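Local coordinates for Melibiose/raffinose/stachyose-binding protein MelE (Bacillus subtilis subsp. subtilis str. 168, PDB 4R6H), which binds melibiose, raffinose and stachyose and serves as the solute-binding component of the ABC transporter that imports these sugars, at residues G179-A187 with L259-M269; L379-V390 with K407-R416. All coordinates share one frame; numbering follows the deposited sequence. Where two conformers were deposited one is given.

Contact 1: residues G179-A187 with L259-M269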
loop_
_atom_site.group_PDB
_atom_site.type_symbol
_atom_site.label_atom_id
_atom_site.label_comp_id
_atom_site.label_asym_id
_atom_site.label_seq_id
_atom_site.Cartn_x
_atom_site.Cartn_y
_atom_site.Cartn_z
ATOM N N GLY A 179 17.355 26.583 -0.528
ATOM C CA GLY A 179 15.937 26.679 -0.195
ATOM C C GLY A 179 14.916 26.709 -1.335
ATOM O O GLY A 179 13.733 26.803 -1.067
ATOM N N SER A 180 15.345 26.611 -2.601
ATOM C CA SER A 180 14.455 26.678 -3.756
ATOM C C SER A 180 13.750 25.332 -4.089
ATOM O O SER A 180 12.836 25.282 -4.928
ATOM C CB SER A 180 15.210 27.109 -5.022
ATOM O OG SER A 180 16.217 26.174 -5.416
ATOM N N ILE A 181 14.247 24.245 -3.499
ATOM C CA ILE A 181 13.675 22.940 -3.694
ATOM C C ILE A 181 13.282 22.366 -2.325
ATOM O O ILE A 181 14.099 22.327 -1.405
ATOM C CB ILE A 181 14.667 22.003 -4.416
ATOM C CG1 ILE A 181 14.899 22.424 -5.874
ATOM C CG2 ILE A 181 14.139 20.560 -4.380
ATOM C CD1 ILE A 181 16.044 21.704 -6.565
ATOM N N VAL A 182 12.046 21.899 -2.215
ATOM C CA VAL A 182 11.618 21.181 -0.982
ATOM C C VAL A 182 12.285 19.813 -0.954
ATOM O O VAL A 182 12.058 18.998 -1.875
ATOM C CB VAL A 182 10.118 21.011 -0.914
ATOM C CG1 VAL A 182 9.767 20.216 0.320
ATOM C CG2 VAL A 182 9.394 22.358 -0.924
ATOM N N PRO A 183 13.076 19.510 0.105
ATOM C CA PRO A 183 13.756 18.229 0.039
ATOM C C PRO A 183 12.776 17.045 0.171
ATOM O O PRO A 183 12.920 16.072 -0.613
ATOM C CB PRO A 183 14.771 18.285 1.185
ATOM C CG PRO A 183 14.980 19.751 1.401
ATOM C CD PRO A 183 13.699 20.401 1.113
ATOM N N PHE A 184 11.804 17.117 1.089
ATOM C CA PHE A 184 10.868 15.999 1.318
ATOM C C PHE A 184 9.519 16.598 1.556
ATOM O O PHE A 184 9.337 17.297 2.511
ATOM C CB PHE A 184 11.377 15.240 2.522
ATOM C CG PHE A 184 10.660 13.957 2.856
ATOM C CD1 PHE A 184 9.995 13.196 1.891
ATOM C CD2 PHE A 184 10.762 13.442 4.144
ATOM C CE1 PHE A 184 9.412 11.980 2.220
ATOM C CE2 PHE A 184 10.199 12.213 4.471
ATOM C CZ PHE A 184 9.504 11.502 3.515
ATOM N N TRP A 185 8.575 16.386 0.662
ATOM C CA TRP A 185 7.310 17.117 0.660
ATOM C C TRP A 185 6.167 16.309 1.191
ATOM O O TRP A 185 6.013 15.152 0.855
ATOM C CB TRP A 185 6.974 17.569 -0.768
ATOM C CG TRP A 185 5.837 18.529 -0.893
ATOM C CD1 TRP A 185 5.902 19.895 -0.903
ATOM C CD2 TRP A 185 4.481 18.194 -1.133
ATOM N NE1 TRP A 185 4.652 20.432 -1.087
ATOM C CE2 TRP A 185 3.750 19.413 -1.244
ATOM C CE3 TRP A 185 3.791 16.990 -1.261
ATOM C CZ2 TRP A 185 2.362 19.430 -1.462
ATOM C CZ3 TRP A 185 2.429 17.019 -1.481
ATOM C CH2 TRP A 185 1.735 18.224 -1.612
ATOM N N PHE A 186 5.393 16.932 2.078
ATOM C CA PHE A 186 4.172 16.355 2.648
ATOM C C PHE A 186 2.949 17.187 2.381
ATOM O O PHE A 186 2.948 18.411 2.615
ATOM C CB PHE A 186 4.284 16.236 4.208
ATOM C CG PHE A 186 5.120 15.090 4.674
ATOM C CD1 PHE A 186 6.478 15.224 4.783
ATOM C CD2 PHE A 186 4.548 13.882 4.991
ATOM C CE1 PHE A 186 7.272 14.171 5.215
ATOM C CE2 PHE A 186 5.307 12.822 5.432
ATOM C CZ PHE A 186 6.690 12.967 5.541
ATOM N N ALA A 187 1.901 16.501 1.992
ATOM C CA ALA A 187 0.578 17.128 1.904
ATOM C C ALA A 187 -0.093 16.992 3.302
ATOM O O ALA A 187 -1.044 16.233 3.463
ATOM C CB ALA A 187 -0.255 16.486 0.818
ATOM N N LEU A 259 3.642 20.849 -8.389
ATOM C CA LEU A 259 4.918 21.202 -7.773
ATOM C C LEU A 259 6.037 20.259 -8.231
ATOM O O LEU A 259 7.159 20.704 -8.533
ATOM C CB LEU A 259 4.858 21.198 -6.247
ATOM C CG LEU A 259 4.049 22.312 -5.643
ATOM C CD1 LEU A 259 3.869 22.006 -4.152
ATOM C CD2 LEU A 259 4.674 23.692 -5.848
ATOM N N MET A 260 5.757 18.960 -8.316
ATOM C CA MET A 260 6.743 18.016 -8.770
ATOM C C MET A 260 7.146 18.311 -10.238
ATOM O O MET A 260 8.316 18.277 -10.583
ATOM C CB MET A 260 6.181 16.592 -8.577
ATOM C CG MET A 260 7.160 15.440 -8.778
ATOM S SD MET A 260 8.733 15.490 -7.876
ATOM C CE MET A 260 8.665 14.083 -6.815
ATOM N N ALA A 261 6.156 18.614 -11.065
ATOM C CA ALA A 261 6.414 18.945 -12.488
ATOM C C ALA A 261 7.185 20.243 -12.656
ATOM O O ALA A 261 7.741 20.466 -13.724
ATOM C CB ALA A 261 5.106 19.060 -13.214
ATOM N N GLN A 262 7.205 21.101 -11.644
ATOM C CA GLN A 262 7.938 22.365 -11.702
ATOM C C GLN A 262 9.315 22.247 -11.067
ATOM O O GLN A 262 9.979 23.252 -10.808
ATOM C CB GLN A 262 7.102 23.451 -11.036
ATOM C CG GLN A 262 5.914 23.833 -11.861
ATOM C CD GLN A 262 4.900 24.697 -11.103
ATOM O OE1 GLN A 262 5.106 25.089 -9.951
ATOM N NE2 GLN A 262 3.798 24.983 -11.763
ATOM N N ASN A 263 9.807 21.012 -10.826
ATOM C CA ASN A 263 11.120 20.827 -10.204
ATOM C C ASN A 263 11.246 21.505 -8.835
ATOM O O ASN A 263 12.344 21.929 -8.430
ATOM C CB ASN A 263 12.252 21.310 -11.144
ATOM C CG ASN A 263 12.436 20.402 -12.336
ATOM O OD1 ASN A 263 12.894 19.254 -12.213
ATOM N ND2 ASN A 263 12.093 20.894 -13.500
ATOM N N LYS A 264 10.147 21.497 -8.076
ATOM C CA LYS A 264 10.103 22.108 -6.765
ATOM C C LYS A 264 10.231 21.128 -5.589
ATOM O O LYS A 264 10.319 21.568 -4.420
ATOM C CB LYS A 264 8.888 23.019 -6.651
ATOM C CG LYS A 264 9.068 24.279 -7.502
ATOM C CD LYS A 264 7.851 25.194 -7.501
ATOM C CE LYS A 264 8.076 26.412 -8.397
ATOM N NZ LYS A 264 6.786 26.933 -8.935
ATOM N N ILE A 265 10.293 19.828 -5.909
ATOM C CA ILE A 265 10.274 18.794 -4.866
ATOM C C ILE A 265 11.285 17.724 -5.182
ATOM O O ILE A 265 11.266 17.175 -6.289
ATOM C CB ILE A 265 8.875 18.131 -4.763
ATOM C CG1 ILE A 265 7.820 19.099 -4.192
ATOM C CG2 ILE A 265 8.914 16.893 -3.872
ATOM C CD1 ILE A 265 6.400 18.598 -4.341
ATOM N N ALA A 266 12.164 17.374 -4.248
ATOM C CA ALA A 266 13.112 16.273 -4.488
ATOM C C ALA A 266 12.535 14.893 -4.197
ATOM O O ALA A 266 12.569 14.024 -5.054
ATOM C CB ALA A 266 14.407 16.482 -3.720
ATOM N N PHE A 267 12.015 14.692 -2.993
ATOM C CA PHE A 267 11.437 13.414 -2.552
ATOM C C PHE A 267 10.024 13.609 -2.023
ATOM O O PHE A 267 9.685 14.640 -1.448
ATOM C CB PHE A 267 12.221 12.833 -1.406
ATOM C CG PHE A 267 13.601 12.368 -1.743
ATOM C CD1 PHE A 267 13.825 11.051 -2.139
ATOM C CD2 PHE A 267 14.707 13.207 -1.553
ATOM C CE1 PHE A 267 15.113 10.595 -2.359
ATOM C CE2 PHE A 267 15.997 12.759 -1.806
ATOM C CZ PHE A 267 16.206 11.456 -2.200
ATOM N N THR A 268 9.230 12.550 -2.138
ATOM C CA THR A 268 7.933 12.475 -1.454
ATOM C C THR A 268 7.599 11.014 -1.257
ATOM O O THR A 268 8.167 10.172 -1.927
ATOM C CB THR A 268 6.827 13.274 -2.189
ATOM O OG1 THR A 268 5.719 13.472 -1.320
ATOM C CG2 THR A 268 6.351 12.573 -3.459
ATOM N N MET A 269 6.714 10.694 -0.314
ATOM C CA MET A 269 6.296 9.306 -0.148
ATOM C C MET A 269 5.515 8.853 -1.341
ATOM O O MET A 269 4.814 9.629 -2.000
ATOM C CB MET A 269 5.433 9.139 1.097
ATOM C CG MET A 269 6.030 9.533 2.435
ATOM S SD MET A 269 7.404 8.646 3.147
ATOM C CE MET A 269 6.759 6.946 3.208
HETATM O O HOH W 1 10.162 24.497 -3.916
HETATM O O HOH W 2 5.650 12.582 1.744
#
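Val-182 pairs with Ile-265 and Phe-184 with Phe-267 in parallel, joining strand 182-185 to the mixed sheet through strand 265-269, which also pairs with strand 141-148. Val-182 N donates to Lys-264 O (2.8 Å), and its carbonyl takes Ala-266 N almost head-on. Where both chains turn a corner, Phe-267 N reaches Pro-183 O with a bent N-H...O angle of 141°, after which Trp-185 N donates to Phe-267 O at 3.0 Å. Thr-268 OG1 donates to Trp-185 O at 2.8 Å, and a water links that same carbonyl to Met-269 N.

Apolar and aromatic contacts fill both faces. The Trp-185 indole, its CG anti to the backbone N (chi1 -170°), lies over Ile-265, whose CD1 makes a CH-pi contact 3.7 Å from the centroid of the five-membered ring. Leu-259 CD1 meets Trp-185 NE1 at 3.5 Å. Phe-184 projects from the opposite side of the sheet from Trp-185 and receives Met-269 SD at its edge, 3.6 Å from CZ, a Met-aromatic contact.

Before the strand, a Schellman motif with Asn-263 as C-prime residue ends helix 256-261. Backbone bonds thus set the register, while apolar side chains bury the middle and the 267-269 end; the Lys-264 end is more open.

Contact 2: residues L379-V390 with K407-R416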
loop_
_atom_site.group_PDB
_atom_site.type_symbol
_atom_site.label_atom_id
_atom_site.label_comp_id
_atom_site.label_asym_id
_atom_site.label_seq_id
_atom_site.Cartn_x
_atom_site.Cartn_y
_atom_site.Cartn_z
ATOM N N LEU A 379 -0.859 -3.890 14.093
ATOM C CA LEU A 379 -1.600 -2.959 14.895
ATOM C C LEU A 379 -3.089 -3.280 14.835
ATOM O O LEU A 379 -3.596 -3.757 13.793
ATOM C CB LEU A 379 -1.374 -1.518 14.398
ATOM C CG LEU A 379 0.066 -1.012 14.502
ATOM C CD1 LEU A 379 0.168 0.402 14.069
ATOM C CD2 LEU A 379 0.649 -1.195 15.909
ATOM N N PRO A 380 -3.792 -2.989 15.926
ATOM C CA PRO A 380 -5.246 -3.159 15.867
ATOM C C PRO A 380 -5.890 -2.185 14.890
ATOM O O PRO A 380 -5.396 -1.076 14.645
ATOM C CB PRO A 380 -5.685 -2.846 17.294
ATOM C CG PRO A 380 -4.609 -1.986 17.870
ATOM C CD PRO A 380 -3.343 -2.455 17.224
ATOM N N ASN A 381 -7.007 -2.615 14.317
ATOM C CA ASN A 381 -7.736 -1.791 13.398
ATOM C C ASN A 381 -8.111 -0.476 14.050
ATOM O O ASN A 381 -8.586 -0.450 15.195
ATOM C CB ASN A 381 -8.998 -2.555 12.951
ATOM C CG ASN A 381 -9.735 -1.871 11.822
ATOM O OD1 ASN A 381 -9.144 -1.199 10.976
ATOM N ND2 ASN A 381 -11.041 -2.069 11.788
ATOM N N GLY A 382 -7.881 0.630 13.328
ATOM C CA GLY A 382 -8.087 1.955 13.854
ATOM C C GLY A 382 -6.791 2.741 14.046
ATOM O O GLY A 382 -6.833 3.942 14.213
ATOM N N MET A 383 -5.647 2.062 14.035
ATOM C CA MET A 383 -4.373 2.759 14.342
ATOM C C MET A 383 -3.880 3.649 13.189
ATOM O O MET A 383 -3.127 4.582 13.409
ATOM C CB MET A 383 -3.281 1.770 14.755
ATOM C CG MET A 383 -3.430 1.247 16.171
ATOM S SD MET A 383 -3.238 2.466 17.490
ATOM C CE MET A 383 -1.439 2.718 17.466
ATOM N N TRP A 384 -4.328 3.388 11.966
ATOM C CA TRP A 384 -3.959 4.242 10.824
ATOM C C TRP A 384 -4.334 5.682 11.062
ATOM O O TRP A 384 -3.541 6.593 10.886
ATOM C CB TRP A 384 -4.582 3.717 9.534
ATOM C CG TRP A 384 -4.441 4.614 8.353
ATOM C CD1 TRP A 384 -5.375 5.508 7.857
ATOM C CD2 TRP A 384 -3.285 4.746 7.516
ATOM N NE1 TRP A 384 -4.878 6.139 6.732
ATOM C CE2 TRP A 384 -3.612 5.678 6.487
ATOM C CE3 TRP A 384 -2.057 4.096 7.464
ATOM C CZ2 TRP A 384 -2.701 6.024 5.474
ATOM C CZ3 TRP A 384 -1.171 4.420 6.470
ATOM C CH2 TRP A 384 -1.500 5.377 5.475
ATOM N N ASP A 385 -5.573 5.904 11.500
ATOM C CA ASP A 385 -6.020 7.258 11.753
ATOM C C ASP A 385 -5.233 7.906 12.907
ATOM O O ASP A 385 -4.938 9.075 12.849
ATOM C CB ASP A 385 -7.532 7.292 12.025
ATOM C CG ASP A 385 -8.380 7.295 10.741
ATOM O OD1 ASP A 385 -7.872 7.571 9.634
ATOM O OD2 ASP A 385 -9.590 7.034 10.850
ATOM N N VAL A 386 -4.904 7.116 13.925
ATOM C CA VAL A 386 -4.167 7.611 15.071
ATOM C C VAL A 386 -2.751 8.025 14.632
ATOM O O VAL A 386 -2.266 9.068 15.014
ATOM C CB VAL A 386 -4.044 6.548 16.161
ATOM C CG1 VAL A 386 -3.227 7.094 17.325
ATOM C CG2 VAL A 386 -5.432 6.147 16.666
ATOM N N LEU A 387 -2.103 7.226 13.777
ATOM C CA LEU A 387 -0.753 7.613 13.263
ATOM C C LEU A 387 -0.817 8.959 12.513
ATOM O O LEU A 387 0.055 9.795 12.624
ATOM C CB LEU A 387 -0.195 6.495 12.365
ATOM C CG LEU A 387 0.151 5.173 13.058
ATOM C CD1 LEU A 387 0.425 4.121 11.996
ATOM C CD2 LEU A 387 1.312 5.312 14.030
ATOM N N GLY A 388 -1.866 9.130 11.711
ATOM C CA GLY A 388 -2.043 10.371 10.980
ATOM C C GLY A 388 -2.234 11.560 11.907
ATOM O O GLY A 388 -1.571 12.595 11.742
ATOM N N THR A 389 -3.105 11.359 12.905
ATOM C CA THR A 389 -3.398 12.326 13.970
ATOM C C THR A 389 -2.130 12.829 14.636
ATOM O O THR A 389 -1.873 14.032 14.697
ATOM C CB THR A 389 -4.312 11.714 15.093
ATOM O OG1 THR A 389 -5.653 11.578 14.630
ATOM C CG2 THR A 389 -4.291 12.524 16.344
ATOM N N VAL A 390 -1.329 11.909 15.138
ATOM C CA VAL A 390 -0.173 12.320 15.932
ATOM C C VAL A 390 0.859 13.024 15.052
ATOM O O VAL A 390 1.526 13.974 15.471
ATOM C CB VAL A 390 0.452 11.182 16.769
ATOM C CG1 VAL A 390 -0.580 10.630 17.754
ATOM C CG2 VAL A 390 1.094 10.086 15.921
ATOM N N LYS A 407 0.705 8.547 23.813
ATOM C CA LYS A 407 -0.615 8.474 23.173
ATOM C C LYS A 407 -0.803 7.248 22.297
ATOM O O LYS A 407 -1.856 6.590 22.304
ATOM C CB LYS A 407 -0.828 9.731 22.365
ATOM C CG LYS A 407 -2.118 9.775 21.543
ATOM C CD LYS A 407 -3.315 10.178 22.394
ATOM C CE LYS A 407 -4.629 10.179 21.612
ATOM N NZ LYS A 407 -4.612 11.082 20.425
ATOM N N LEU A 408 0.213 6.907 21.506
ATOM C CA LEU A 408 0.087 5.747 20.684
ATOM C C LEU A 408 -0.163 4.484 21.508
ATOM O O LEU A 408 -0.930 3.643 21.100
ATOM C CB LEU A 408 1.293 5.570 19.744
ATOM C CG LEU A 408 1.347 6.663 18.664
ATOM C CD1 LEU A 408 2.768 6.671 18.076
ATOM C CD2 LEU A 408 0.333 6.490 17.555
ATOM N N GLY A 409 0.580 4.341 22.616
ATOM C CA GLY A 409 0.460 3.173 23.480
ATOM C C GLY A 409 -0.940 3.069 24.055
ATOM O O GLY A 409 -1.502 1.993 24.144
ATOM N N ARG A 410 -1.481 4.209 24.449
ATOM C CA ARG A 410 -2.838 4.226 25.012
ATOM C C ARG A 410 -3.866 3.798 23.962
ATOM O O ARG A 410 -4.732 2.975 24.235
ATOM C CB ARG A 410 -3.190 5.623 25.543
ATOM C CG ARG A 410 -2.453 6.039 26.806
ATOM C CD ARG A 410 -3.058 7.292 27.442
ATOM N NE ARG A 410 -2.875 8.523 26.658
ATOM C CZ ARG A 410 -1.792 9.320 26.695
ATOM N NH1 ARG A 410 -0.738 9.044 27.455
ATOM N NH2 ARG A 410 -1.753 10.410 25.948
ATOM N N GLU A 411 -3.772 4.344 22.750
ATOM C CA GLU A 411 -4.688 3.953 21.682
ATOM C C GLU A 411 -4.539 2.488 21.250
ATOM O O GLU A 411 -5.516 1.806 20.940
ATOM C CB GLU A 411 -4.408 4.835 20.462
ATOM C CG GLU A 411 -4.758 6.294 20.641
ATOM C CD GLU A 411 -6.246 6.557 20.474
ATOM O OE1 GLU A 411 -7.019 5.598 20.239
ATOM O OE2 GLU A 411 -6.641 7.729 20.568
ATOM N N TYR A 412 -3.299 2.003 21.187
ATOM C CA TYR A 412 -3.027 0.614 20.902
ATOM C C TYR A 412 -3.734 -0.290 21.905
ATOM O O TYR A 412 -4.431 -1.221 21.510
ATOM C CB TYR A 412 -1.516 0.444 20.924
ATOM C CG TYR A 412 -0.905 -0.919 20.880
ATOM C CD1 TYR A 412 -0.719 -1.622 19.679
ATOM C CD2 TYR A 412 -0.411 -1.489 22.057
ATOM C CE1 TYR A 412 -0.084 -2.844 19.665
ATOM C CE2 TYR A 412 0.230 -2.711 22.054
ATOM C CZ TYR A 412 0.397 -3.391 20.865
ATOM O OH TYR A 412 1.040 -4.606 20.879
ATOM N N LYS A 413 -3.579 0.029 23.174
ATOM C CA LYS A 413 -4.195 -0.756 24.243
ATOM C C LYS A 413 -5.722 -0.702 24.135
ATOM O O LYS A 413 -6.411 -1.744 24.206
ATOM C CB LYS A 413 -3.733 -0.243 25.618
ATOM C CG LYS A 413 -2.899 -1.221 26.423
ATOM C CD LYS A 413 -1.466 -1.312 25.929
ATOM C CE LYS A 413 -0.758 -2.482 26.593
ATOM N NZ LYS A 413 -1.191 -3.790 26.025
ATOM N N ARG A 414 -6.233 0.501 23.964
ATOM C CA ARG A 414 -7.682 0.708 23.835
ATOM C C ARG A 414 -8.277 -0.052 22.652
ATOM O O ARG A 414 -9.318 -0.710 22.779
ATOM C CB ARG A 414 -8.022 2.180 23.702
ATOM C CG ARG A 414 -9.525 2.434 23.649
ATOM C CD ARG A 414 -9.861 3.912 23.562
ATOM N NE ARG A 414 -9.436 4.503 22.287
ATOM C CZ ARG A 414 -10.060 4.339 21.117
ATOM N NH1 ARG A 414 -11.159 3.587 21.020
ATOM N NH2 ARG A 414 -9.579 4.939 20.024
ATOM N N LEU A 415 -7.641 0.057 21.489
ATOM C CA LEU A 415 -8.195 -0.547 20.281
ATOM C C LEU A 415 -8.055 -2.058 20.277
ATOM O O LEU A 415 -8.895 -2.753 19.705
ATOM C CB LEU A 415 -7.580 0.078 19.027
ATOM C CG LEU A 415 -8.005 1.511 18.739
ATOM C CD1 LEU A 415 -7.055 2.137 17.714
ATOM C CD2 LEU A 415 -9.430 1.514 18.195
ATOM N N ARG A 416 -7.001 -2.580 20.912
ATOM C CA ARG A 416 -6.901 -4.026 21.141
ATOM C C ARG A 416 -8.018 -4.494 22.045
ATOM O O ARG A 416 -8.605 -5.538 21.804
ATOM C CB ARG A 416 -5.555 -4.421 21.745
ATOM C CG ARG A 416 -4.408 -4.362 20.755
ATOM C CD ARG A 416 -3.057 -4.602 21.431
ATOM N NE ARG A 416 -3.006 -5.896 22.110
ATOM C CZ ARG A 416 -2.609 -7.034 21.550
ATOM N NH1 ARG A 416 -2.191 -7.072 20.293
ATOM N NH2 ARG A 416 -2.625 -8.157 22.267
HETATM O O HOH W 3 -9.646 -2.362 16.757
#
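Met-383 and Leu-408 are reciprocal knobs: each inserts its side chain into a hole of the opposing, nearly antiparallel helix (165°, axes 10.6 Å apart). Met-383, its chain folded at chi2 and chi3 (-65° and -74°), brings SD to 3.8 Å from Leu-415 CD1 and CE near Leu-408 O. In return Leu-408 CD2 enters among Val-386, Leu-387 and Val-390, nearest Val-386 CG1 at 3.6 Å.

Pro-380, in the type II turn that leads into helix 383-395, sets CD 3.7 Å from Tyr-412 CD1, while its CG rests on Leu-415 CB and Arg-416 CG. Arg-416 CD lies over the centre of the Tyr-412 ring, whose OH hydrogen-bonds to the backbone O of Leu-218. A water spans Asn-381 O and Leu-415 O.

At the outer side, Glu-411 lays CG against Val-386 CG1 (3.7 Å) and turns its carboxylate along its own helix, where the syn lone pair of OE1 takes Arg-414 NH2 at 2.7 Å; Lys-407 NZ makes a long salt bridge with OE2. Replacing Glu-411 with an alanine is likely to leave Arg-414 without its salt-bridge mate and thin the cover over Val-386. With no direct hydrogen bond between the segments, interlocking apolar side chains join the helices, and the charges bridge along one helix.

In the fold
Contact 1 joins segments 72 residues apart, contact 2 two helical segments separated by only 17, and they draw on different chemistry. Contact 1 is the more buried, a parallel strand pairing in the mixed sheet, with helices 149-155 and 163-177 packed against one of its faces; backbone hydrogen bonds give it direction. Contact 2, only partly buried, pairs two helices near the C-terminal end of the chain and relies on fitted apolar side chains, with salt bridges along its outer side. No helix or strand is common to both: their centres lie 29 Å apart, and their nearest atoms are about 9 Å apart without touching. The buried areas are nonetheless similar, 601 and 590 Å², so comparable interfaces arise from sheet pairing and from helix packing.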